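Local coordinates for protein subdomain of Desmoplakin Carboxy-Terminal domain (DPCT) (Homo sapiens, PDB 1LM5) that binds intermediate filaments through plakin repeats in its carboxy-terminal region, and so probably fastens them to desmosomes, at residues T38-L43 / Q74-R79; D130-G135 / I143-I148; C168-L173 / L194-S199. One frame throughout, in Å; residues are numbered along the deposited sequence.

Contact 1. Residues T38-L43 / Q74-R79; sequences TGQRLL and QDMATR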
loop_
_atom_site.group_PDB
_atom_site.type_symbol
_atom_site.label_atom_id
_atom_site.label_comp_id
_atom_site.label_asym_id
_atom_site.label_seq_id
_atom_site.Cartn_x
_atom_site.Cartn_y
_atom_site.Cartn_z
ATOM N N THR B 38 17.797 0.824 -19.211
ATOM C CA THR B 38 17.859 0.404 -17.824
ATOM C C THR B 38 17.195 1.486 -16.969
ATOM O O THR B 38 16.420 1.188 -16.069
ATOM C CB THR B 38 19.313 0.238 -17.373
ATOM O OG1 THR B 38 19.910 -0.844 -18.092
ATOM C CG2 THR B 38 19.394 -0.027 -15.866
ATOM N N GLY B 39 17.522 2.744 -17.249
ATOM C CA GLY B 39 16.941 3.831 -16.491
ATOM C C GLY B 39 15.434 3.809 -16.635
ATOM O O GLY B 39 14.696 3.980 -15.667
ATOM N N GLN B 40 14.960 3.598 -17.857
ATOM C CA GLN B 40 13.526 3.545 -18.063
ATOM C C GLN B 40 12.923 2.441 -17.211
ATOM O O GLN B 40 11.885 2.608 -16.596
ATOM C CB GLN B 40 13.198 3.253 -19.526
ATOM C CG GLN B 40 11.712 3.095 -19.767
ATOM C CD GLN B 40 11.419 2.790 -21.218
ATOM O OE1 GLN B 40 12.014 3.397 -22.112
ATOM N NE2 GLN B 40 10.497 1.866 -21.463
ATOM N N ARG B 41 13.583 1.298 -17.180
ATOM C CA ARG B 41 13.047 0.190 -16.424
ATOM C C ARG B 41 13.082 0.441 -14.945
ATOM O O ARG B 41 12.175 0.029 -14.244
ATOM C CB ARG B 41 13.768 -1.087 -16.812
ATOM C CG ARG B 41 13.315 -1.479 -18.190
ATOM C CD ARG B 41 14.117 -2.554 -18.836
ATOM N NE ARG B 41 13.562 -2.749 -20.168
ATOM C CZ ARG B 41 14.003 -3.639 -21.044
ATOM N NH1 ARG B 41 15.022 -4.434 -20.736
ATOM N NH2 ARG B 41 13.408 -3.736 -22.226
ATOM N N LEU B 42 14.104 1.138 -14.461
ATOM C CA LEU B 42 14.131 1.429 -13.034
ATOM C C LEU B 42 12.960 2.355 -12.751
ATOM O O LEU B 42 12.331 2.256 -11.703
ATOM C CB LEU B 42 15.431 2.111 -12.627
ATOM C CG LEU B 42 16.633 1.176 -12.728
ATOM C CD1 LEU B 42 17.889 1.952 -12.407
ATOM C CD2 LEU B 42 16.452 -0.003 -11.795
ATOM N N LEU B 43 12.681 3.256 -13.693
ATOM C CA LEU B 43 11.567 4.195 -13.539
ATOM C C LEU B 43 10.248 3.435 -13.667
ATOM O O LEU B 43 9.281 3.761 -12.993
ATOM C CB LEU B 43 11.610 5.295 -14.607
ATOM C CG LEU B 43 12.281 6.659 -14.392
ATOM C CD1 LEU B 43 12.648 6.863 -12.939
ATOM C CD2 LEU B 43 13.460 6.795 -15.306
ATOM N N GLN B 74 10.184 14.539 -20.611
ATOM C CA GLN B 74 8.958 14.294 -21.361
ATOM C C GLN B 74 8.916 12.976 -22.123
ATOM O O GLN B 74 7.944 12.231 -22.026
ATOM C CB GLN B 74 8.713 15.436 -22.351
ATOM C CG GLN B 74 8.565 16.812 -21.726
ATOM C CD GLN B 74 9.883 17.554 -21.602
ATOM O OE1 GLN B 74 9.901 18.778 -21.436
ATOM N NE2 GLN B 74 10.994 16.819 -21.677
ATOM N N ASP B 75 9.956 12.694 -22.898
ATOM C CA ASP B 75 9.995 11.456 -23.664
ATOM C C ASP B 75 9.904 10.232 -22.750
ATOM O O ASP B 75 9.182 9.279 -23.052
ATOM C CB ASP B 75 11.261 11.411 -24.517
ATOM C CG ASP B 75 11.192 12.371 -25.689
ATOM O OD1 ASP B 75 12.248 12.676 -26.283
ATOM O OD2 ASP B 75 10.068 12.811 -26.024
ATOM N N MET B 76 10.618 10.269 -21.627
ATOM C CA MET B 76 10.576 9.151 -20.694
ATOM C C MET B 76 9.162 8.976 -20.143
ATOM O O MET B 76 8.680 7.856 -20.031
ATOM C CB MET B 76 11.575 9.363 -19.545
ATOM C CG MET B 76 11.627 8.213 -18.552
ATOM S SD MET B 76 12.270 6.712 -19.284
ATOM C CE MET B 76 14.006 7.102 -19.344
ATOM N N ALA B 77 8.490 10.075 -19.810
ATOM C CA ALA B 77 7.133 9.982 -19.286
ATOM C C ALA B 77 6.269 9.232 -20.298
ATOM O O ALA B 77 5.414 8.438 -19.926
ATOM C CB ALA B 77 6.565 11.358 -19.040
ATOM N N THR B 78 6.508 9.483 -21.584
ATOM C CA THR B 78 5.749 8.807 -22.629
ATOM C C THR B 78 6.006 7.309 -22.565
ATOM O O THR B 78 5.071 6.516 -22.548
ATOM C CB THR B 78 6.143 9.329 -24.023
ATOM O OG1 THR B 78 5.789 10.713 -24.116
ATOM C CG2 THR B 78 5.417 8.548 -25.123
ATOM N N ARG B 79 7.278 6.928 -22.499
ATOM C CA ARG B 79 7.648 5.519 -22.447
ATOM C C ARG B 79 7.165 4.836 -21.181
ATOM O O ARG B 79 6.997 3.625 -21.170
ATOM C CB ARG B 79 9.161 5.353 -22.530
ATOM C CG ARG B 79 9.814 5.991 -23.725
ATOM C CD ARG B 79 11.315 6.047 -23.506
ATOM N NE ARG B 79 11.930 7.083 -24.324
ATOM C CZ ARG B 79 13.175 7.513 -24.167
ATOM N NH1 ARG B 79 13.940 6.990 -23.218
ATOM N NH2 ARG B 79 13.649 8.472 -24.955
HETATM O O HOH W 1 14.546 4.715 -22.406
#

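Contact 2. Residues D130-G135 / I143-I148; sequences DPEVHG and IRKGFI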
loop_
_atom_site.group_PDB
_atom_site.type_symbol
_atom_site.label_atom_id
_atom_site.label_comp_id
_atom_site.label_asym_id
_atom_site.label_seq_id
_atom_site.Cartn_x
_atom_site.Cartn_y
_atom_site.Cartn_z
ATOM N N ASP B 130 -3.242 -4.433 -7.195
ATOM C CA ASP B 130 -4.610 -4.623 -7.645
ATOM C C ASP B 130 -5.073 -3.211 -8.011
ATOM O O ASP B 130 -5.297 -2.384 -7.136
ATOM C CB ASP B 130 -5.487 -5.178 -6.531
ATOM C CG ASP B 130 -6.933 -5.269 -6.947
ATOM O OD1 ASP B 130 -7.248 -4.859 -8.088
ATOM O OD2 ASP B 130 -7.749 -5.750 -6.142
ATOM N N PRO B 131 -5.198 -2.914 -9.313
ATOM C CA PRO B 131 -5.629 -1.596 -9.795
ATOM C C PRO B 131 -6.973 -1.177 -9.203
ATOM O O PRO B 131 -7.252 0.011 -9.063
ATOM C CB PRO B 131 -5.722 -1.788 -11.310
ATOM C CG PRO B 131 -4.787 -2.921 -11.577
ATOM C CD PRO B 131 -5.047 -3.851 -10.437
ATOM N N GLU B 132 -7.795 -2.163 -8.869
ATOM C CA GLU B 132 -9.112 -1.912 -8.289
ATOM C C GLU B 132 -9.035 -1.030 -7.043
ATOM O O GLU B 132 -9.798 -0.079 -6.901
ATOM C CB GLU B 132 -9.775 -3.234 -7.912
ATOM C CG GLU B 132 -11.001 -3.085 -7.029
ATOM C CD GLU B 132 -11.302 -4.346 -6.223
ATOM O OE1 GLU B 132 -12.305 -4.347 -5.472
ATOM O OE2 GLU B 132 -10.536 -5.332 -6.335
ATOM N N VAL B 133 -8.115 -1.365 -6.143
ATOM C CA VAL B 133 -7.931 -0.625 -4.899
ATOM C C VAL B 133 -6.554 0.033 -4.846
ATOM O O VAL B 133 -6.154 0.586 -3.831
ATOM C CB VAL B 133 -8.068 -1.560 -3.689
ATOM C CG1 VAL B 133 -9.463 -2.170 -3.659
ATOM C CG2 VAL B 133 -7.004 -2.662 -3.765
ATOM N N HIS B 134 -5.825 -0.036 -5.954
ATOM C CA HIS B 134 -4.498 0.556 -6.025
ATOM C C HIS B 134 -3.656 0.201 -4.811
ATOM O O HIS B 134 -2.978 1.047 -4.242
ATOM C CB HIS B 134 -4.603 2.075 -6.179
ATOM C CG HIS B 134 -5.334 2.498 -7.417
ATOM N ND1 HIS B 134 -6.701 2.670 -7.454
ATOM C CD2 HIS B 134 -4.896 2.711 -8.681
ATOM C CE1 HIS B 134 -7.075 2.969 -8.686
ATOM N NE2 HIS B 134 -5.998 2.999 -9.450
ATOM N N GLY B 135 -3.706 -1.064 -4.416
ATOM C CA GLY B 135 -2.919 -1.510 -3.283
ATOM C C GLY B 135 -2.218 -2.790 -3.673
ATOM O O GLY B 135 -2.486 -3.344 -4.733
ATOM N N ILE B 143 -3.978 -14.687 -7.190
ATOM C CA ILE B 143 -4.468 -15.914 -7.817
ATOM C C ILE B 143 -5.987 -15.965 -7.643
ATOM O O ILE B 143 -6.722 -16.314 -8.569
ATOM C CB ILE B 143 -3.812 -17.151 -7.181
ATOM C CG1 ILE B 143 -2.358 -17.244 -7.652
ATOM C CG2 ILE B 143 -4.590 -18.412 -7.538
ATOM C CD1 ILE B 143 -1.583 -18.375 -7.023
ATOM N N ARG B 144 -6.444 -15.588 -6.456
ATOM C CA ARG B 144 -7.868 -15.562 -6.136
ATOM C C ARG B 144 -8.593 -14.649 -7.107
ATOM O O ARG B 144 -9.685 -14.965 -7.574
ATOM C CB ARG B 144 -8.078 -15.040 -4.713
ATOM C CG ARG B 144 -9.520 -14.600 -4.420
ATOM C CD ARG B 144 -10.444 -15.785 -4.347
ATOM N NE ARG B 144 -11.847 -15.399 -4.205
ATOM C CZ ARG B 144 -12.646 -15.083 -5.220
ATOM N NH1 ARG B 144 -12.189 -15.104 -6.466
ATOM N NH2 ARG B 144 -13.909 -14.761 -4.990
ATOM N N LYS B 145 -7.974 -13.512 -7.409
ATOM C CA LYS B 145 -8.562 -12.529 -8.309
ATOM C C LYS B 145 -8.444 -12.988 -9.757
ATOM O O LYS B 145 -9.081 -12.427 -10.641
ATOM C CB LYS B 145 -7.863 -11.180 -8.148
ATOM C CG LYS B 145 -7.832 -10.661 -6.721
ATOM C CD LYS B 145 -9.143 -10.038 -6.301
ATOM C CE LYS B 145 -9.376 -8.716 -7.014
ATOM N NZ LYS B 145 -10.658 -8.093 -6.601
ATOM N N GLY B 146 -7.621 -14.002 -9.988
ATOM C CA GLY B 146 -7.436 -14.509 -11.337
ATOM C C GLY B 146 -6.437 -13.708 -12.156
ATOM O O GLY B 146 -6.399 -13.827 -13.381
ATOM N N PHE B 147 -5.637 -12.878 -11.494
ATOM C CA PHE B 147 -4.635 -12.080 -12.200
ATOM C C PHE B 147 -3.629 -13.009 -12.839
ATOM O O PHE B 147 -3.232 -12.833 -13.989
ATOM C CB PHE B 147 -3.857 -11.178 -11.240
ATOM C CG PHE B 147 -4.640 -10.022 -10.708
ATOM C CD1 PHE B 147 -4.026 -9.091 -9.882
ATOM C CD2 PHE B 147 -5.984 -9.858 -11.021
ATOM C CE1 PHE B 147 -4.740 -8.018 -9.378
ATOM C CE2 PHE B 147 -6.703 -8.788 -10.523
ATOM C CZ PHE B 147 -6.085 -7.867 -9.699
ATOM N N ILE B 148 -3.201 -13.988 -12.057
ATOM C CA ILE B 148 -2.211 -14.956 -12.492
ATOM C C ILE B 148 -2.665 -16.314 -11.995
ATOM O O ILE B 148 -3.417 -16.407 -11.026
ATOM C CB ILE B 148 -0.841 -14.656 -11.855
ATOM C CG1 ILE B 148 -0.975 -14.705 -10.328
ATOM C CG2 ILE B 148 -0.359 -13.281 -12.270
ATOM C CD1 ILE B 148 0.316 -14.411 -9.569
#

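Contact 3. Residues C168-L173 / L194-S199; sequences CPKTKL and LLEAAS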
loop_
_atom_site.group_PDB
_atom_site.type_symbol
_atom_site.label_atom_id
_atom_site.label_comp_id
_atom_site.label_asym_id
_atom_site.label_seq_id
_atom_site.Cartn_x
_atom_site.Cartn_y
_atom_site.Cartn_z
ATOM N N CYS B 168 23.474 -3.317 -15.122
ATOM C CA CYS B 168 23.917 -2.822 -13.827
ATOM C C CYS B 168 24.738 -1.573 -14.117
ATOM O O CYS B 168 25.748 -1.637 -14.810
ATOM C CB CYS B 168 24.782 -3.879 -13.132
ATOM S SG CYS B 168 25.293 -3.449 -11.465
ATOM N N PRO B 169 24.307 -0.420 -13.594
ATOM C CA PRO B 169 24.985 0.864 -13.795
ATOM C C PRO B 169 26.440 0.907 -13.381
ATOM O O PRO B 169 27.195 1.744 -13.871
ATOM C CB PRO B 169 24.138 1.831 -12.978
ATOM C CG PRO B 169 22.781 1.241 -13.067
ATOM C CD PRO B 169 23.057 -0.226 -12.838
ATOM N N LYS B 170 26.838 0.030 -12.470
ATOM C CA LYS B 170 28.227 0.021 -12.040
ATOM C C LYS B 170 29.063 -0.960 -12.868
ATOM O O LYS B 170 30.033 -0.574 -13.524
ATOM C CB LYS B 170 28.329 -0.336 -10.556
ATOM C CG LYS B 170 29.755 -0.240 -10.021
ATOM C CD LYS B 170 29.868 -0.689 -8.584
ATOM C CE LYS B 170 31.307 -0.604 -8.107
ATOM N NZ LYS B 170 31.424 -0.958 -6.662
ATOM N N THR B 171 28.669 -2.227 -12.860
ATOM C CA THR B 171 29.406 -3.259 -13.584
ATOM C C THR B 171 29.134 -3.291 -15.080
ATOM O O THR B 171 29.948 -3.794 -15.854
ATOM C CB THR B 171 29.090 -4.651 -13.028
ATOM O OG1 THR B 171 27.715 -4.970 -13.296
ATOM C CG2 THR B 171 29.341 -4.681 -11.521
ATOM N N LYS B 172 27.988 -2.755 -15.477
ATOM C CA LYS B 172 27.569 -2.723 -16.872
ATOM C C LYS B 172 27.152 -4.106 -17.362
ATOM O O LYS B 172 26.945 -4.321 -18.552
ATOM C CB LYS B 172 28.670 -2.149 -17.764
ATOM C CG LYS B 172 29.173 -0.789 -17.301
ATOM C CD LYS B 172 28.026 0.190 -17.095
ATOM C CE LYS B 172 28.532 1.524 -16.571
ATOM N NZ LYS B 172 27.425 2.503 -16.356
ATOM N N LEU B 173 27.020 -5.038 -16.429
ATOM C CA LEU B 173 26.589 -6.388 -16.759
ATOM C C LEU B 173 25.064 -6.408 -16.673
ATOM O O LEU B 173 24.469 -5.532 -16.050
ATOM C CB LEU B 173 27.190 -7.378 -15.771
ATOM C CG LEU B 173 28.725 -7.363 -15.733
ATOM C CD1 LEU B 173 29.223 -8.413 -14.775
ATOM C CD2 LEU B 173 29.274 -7.615 -17.128
ATOM N N LEU B 194 19.393 3.030 -3.341
ATOM C CA LEU B 194 20.181 3.540 -4.452
ATOM C C LEU B 194 20.977 2.446 -5.129
ATOM O O LEU B 194 21.393 1.482 -4.490
ATOM C CB LEU B 194 21.179 4.595 -3.967
ATOM C CG LEU B 194 20.700 5.692 -3.017
ATOM C CD1 LEU B 194 21.812 6.729 -2.850
ATOM C CD2 LEU B 194 19.443 6.335 -3.566
ATOM N N LEU B 195 21.188 2.621 -6.425
ATOM C CA LEU B 195 21.977 1.694 -7.214
ATOM C C LEU B 195 23.208 2.483 -7.628
ATOM O O LEU B 195 23.080 3.582 -8.170
ATOM C CB LEU B 195 21.227 1.284 -8.470
ATOM C CG LEU B 195 20.918 -0.182 -8.718
ATOM C CD1 LEU B 195 20.496 -0.350 -10.172
ATOM C CD2 LEU B 195 22.122 -1.040 -8.378
ATOM N N GLU B 196 24.395 1.943 -7.375
ATOM C CA GLU B 196 25.607 2.641 -7.767
ATOM C C GLU B 196 25.777 2.631 -9.285
ATOM O O GLU B 196 25.375 1.685 -9.959
ATOM C CB GLU B 196 26.827 2.001 -7.113
ATOM C CG GLU B 196 26.879 2.211 -5.624
ATOM C CD GLU B 196 28.129 1.621 -4.996
ATOM O OE1 GLU B 196 28.262 1.718 -3.759
ATOM O OE2 GLU B 196 28.973 1.065 -5.734
ATOM N N ALA B 197 26.373 3.695 -9.812
ATOM C CA ALA B 197 26.610 3.816 -11.238
ATOM C C ALA B 197 27.963 4.482 -11.444
ATOM O O ALA B 197 28.338 5.394 -10.702
ATOM C CB ALA B 197 25.522 4.650 -11.887
ATOM N N ALA B 198 28.686 4.015 -12.450
ATOM C CA ALA B 198 30.000 4.551 -12.770
ATOM C C ALA B 198 30.098 4.668 -14.280
ATOM O O ALA B 198 29.348 4.010 -15.003
ATOM C CB ALA B 198 31.089 3.617 -12.241
ATOM N N SER B 199 31.012 5.517 -14.749
ATOM C CA SER B 199 31.233 5.722 -16.181
ATOM C C SER B 199 32.331 4.791 -16.664
ATOM O O SER B 199 33.210 4.413 -15.891
ATOM C CB SER B 199 31.668 7.162 -16.471
ATOM O OG SER B 199 30.593 8.071 -16.335
#

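Contact 1. Residues T38-L43 / Q74-R79
Gln-40 and Met-76 form the middle of this helix pair, where helix 36-47 meets the first turns of helix 74-88. The axes of the two short segments come within 10.4 Å and cross at -61°.

The apolar part centres on Met-76. Its chain kinks twice, which brings the thioether over the backbone of helix 36-47. Met-76 SD lies 3.6 Å from Gln-40 CB, and Met-76 CE comes to 3.8 Å from Gln-40 CA. Closer to its own backbone, Met-76 CG touches Leu-43 CD2 at 4.0 Å. Ile-25 and Ile-29 of helix 25-30 border this patch, against Leu-43 and Met-76 respectively.

The polar part involves Gln-40 and Arg-79. With chi1 at 176° and an extended chain, the Gln-40 amide is carried outward past Met-76 and lies across the aliphatic part of Arg-79. Gln-40 OE1 sits 3.1 Å from Arg-79 CD. It lies at the guanidinium edge without a direct bond, and the two planes are 44° apart. One water donates to Gln-40 OE1 at 2.9 Å; its link to Arg-79 NH1 is weak and doubtful. Gln-40 NE2 turns back to Glu-44 of its own helix.

This is helix-helix packing in a plakin-repeat protein, with residues 74-79 in a plectin repeat. No direct hydrogen bond joins the segments. The fit rests on the thioether, the Gln-40 methylenes and a Leu-43 methyl, with the amide laid on Arg-79.

Contact 2. Residues D130-G135 / I143-I148
Lys-145 NZ donates to Glu-132 OE2 at 2.8 Å, meeting the syn side of the carboxylate 26° out of its plane. The lysine chain is bent at chi2 and chi3, which carries its end across to the turn. Asp-130 OD2 makes a second, long salt bridge to Lys-145 NZ at 3.8 Å and lies closer to Lys-145 CE, at 3.5 Å.

The other carboxylate oxygen closes an Asx turn. Asp-130 OD1 accepts from Glu-132 N at 2.9 Å, and the donor comes from above the carboxylate plane. Asp-130 OD1 also lies at the edge of the Phe-147 ring, 3.6 Å from Phe-147 CZ, with the two planes 81° apart. Pro-131 CD adds an apolar touch to Phe-147 CZ at 4.2 Å.

Both segments lie within a plectin repeat. Strands 129-130 and 135-136 flank the turn, which carries a G1 beta bulge, with His-134 and Gly-135 both facing Asp-130. Helix 139-145 ends in a Schellman motif at Gly-146. Val-133 makes backbone hydrogen bonds to the second subunit.

Asp-130 OD2 and Glu-132 OE2 are only 2.8 Å apart. A proton shared between them is possible but not proven, and the ammonium would ease remaining repulsion.

Contact 3. Residues C168-L173 / L194-S199
Pro-169 O accepts two hydrogen bonds, one from each segment, on opposite faces of its carbonyl plane. Ala-198 N lies 3.1 Å from Pro-169 O, with an N-H...O angle of 167°. Lys-172 NZ lies 2.6 Å from Pro-169 O. Lys-172 NZ also donates to Ala-198 O at 2.8 Å, nearly in line with that carbonyl (C=O...N 173°). Lys-172 thus bridges two carbonyl oxygens that would otherwise face each other as acceptors. Its chain bends at chi2 (-52°), which folds NZ back over its own loop.

The proline ring packs beside these bonds. Pro-169 CB presses on Ala-197 CB at 3.3 Å, closer than carbons normally sit. Pro-169 CD lies 3.7 Å from Leu-195 CD1, with the leucine side chain set crosswise to the ring. Farther out, the extended chains of Lys-170 and Glu-196 run alongside one another in the same direction. They end in a salt bridge, where Lys-170 NZ gives a weak hydrogen bond to Glu-196 OE2 at 3.3 Å.

The turn itself positions these groups. Lys-172 N bonds to Cys-168 O at 2.6 Å, and Cys-168 N bonds to Leu-173 O. Thr-171 OG1 accepts from Leu-173 N at 3.2 Å, forming an ST turn.

The loop joins strands 166-167 and 174-175, and it covers the C-terminal end of strand 193-197. That strand is internal to a mixed sheet, parallel to strand 11-16 on one side and antiparallel to strand 185-186 on the other. Leu-195 and Ala-197 make backbone hydrogen bonds with strand 11-16. Beyond Pro-169, Ala-197 also packs on Ile-33, which lies between helices 25-30 and 36-47.

How the contacts relate
From the N terminus, contact 1 comes first and closes a loop of 30 residues between segments 38-43 and 74-79. Contact 2 follows within a short span, tying a turn to the end of helix 139-145. Contact 3 joins the loop at 168-173 to the last strand, near the C terminus. The three lie in series, and none encloses or crosses another. Contacts 1 and 3 touch through Leu-42 CD1 and Leu-195 CD1, 4.1 Å apart, so helix 36-47 links contact 1 to the mixed sheet. Contact 2 stands apart, with its centre about 34 Å from that of contact 3, across the chain's centre.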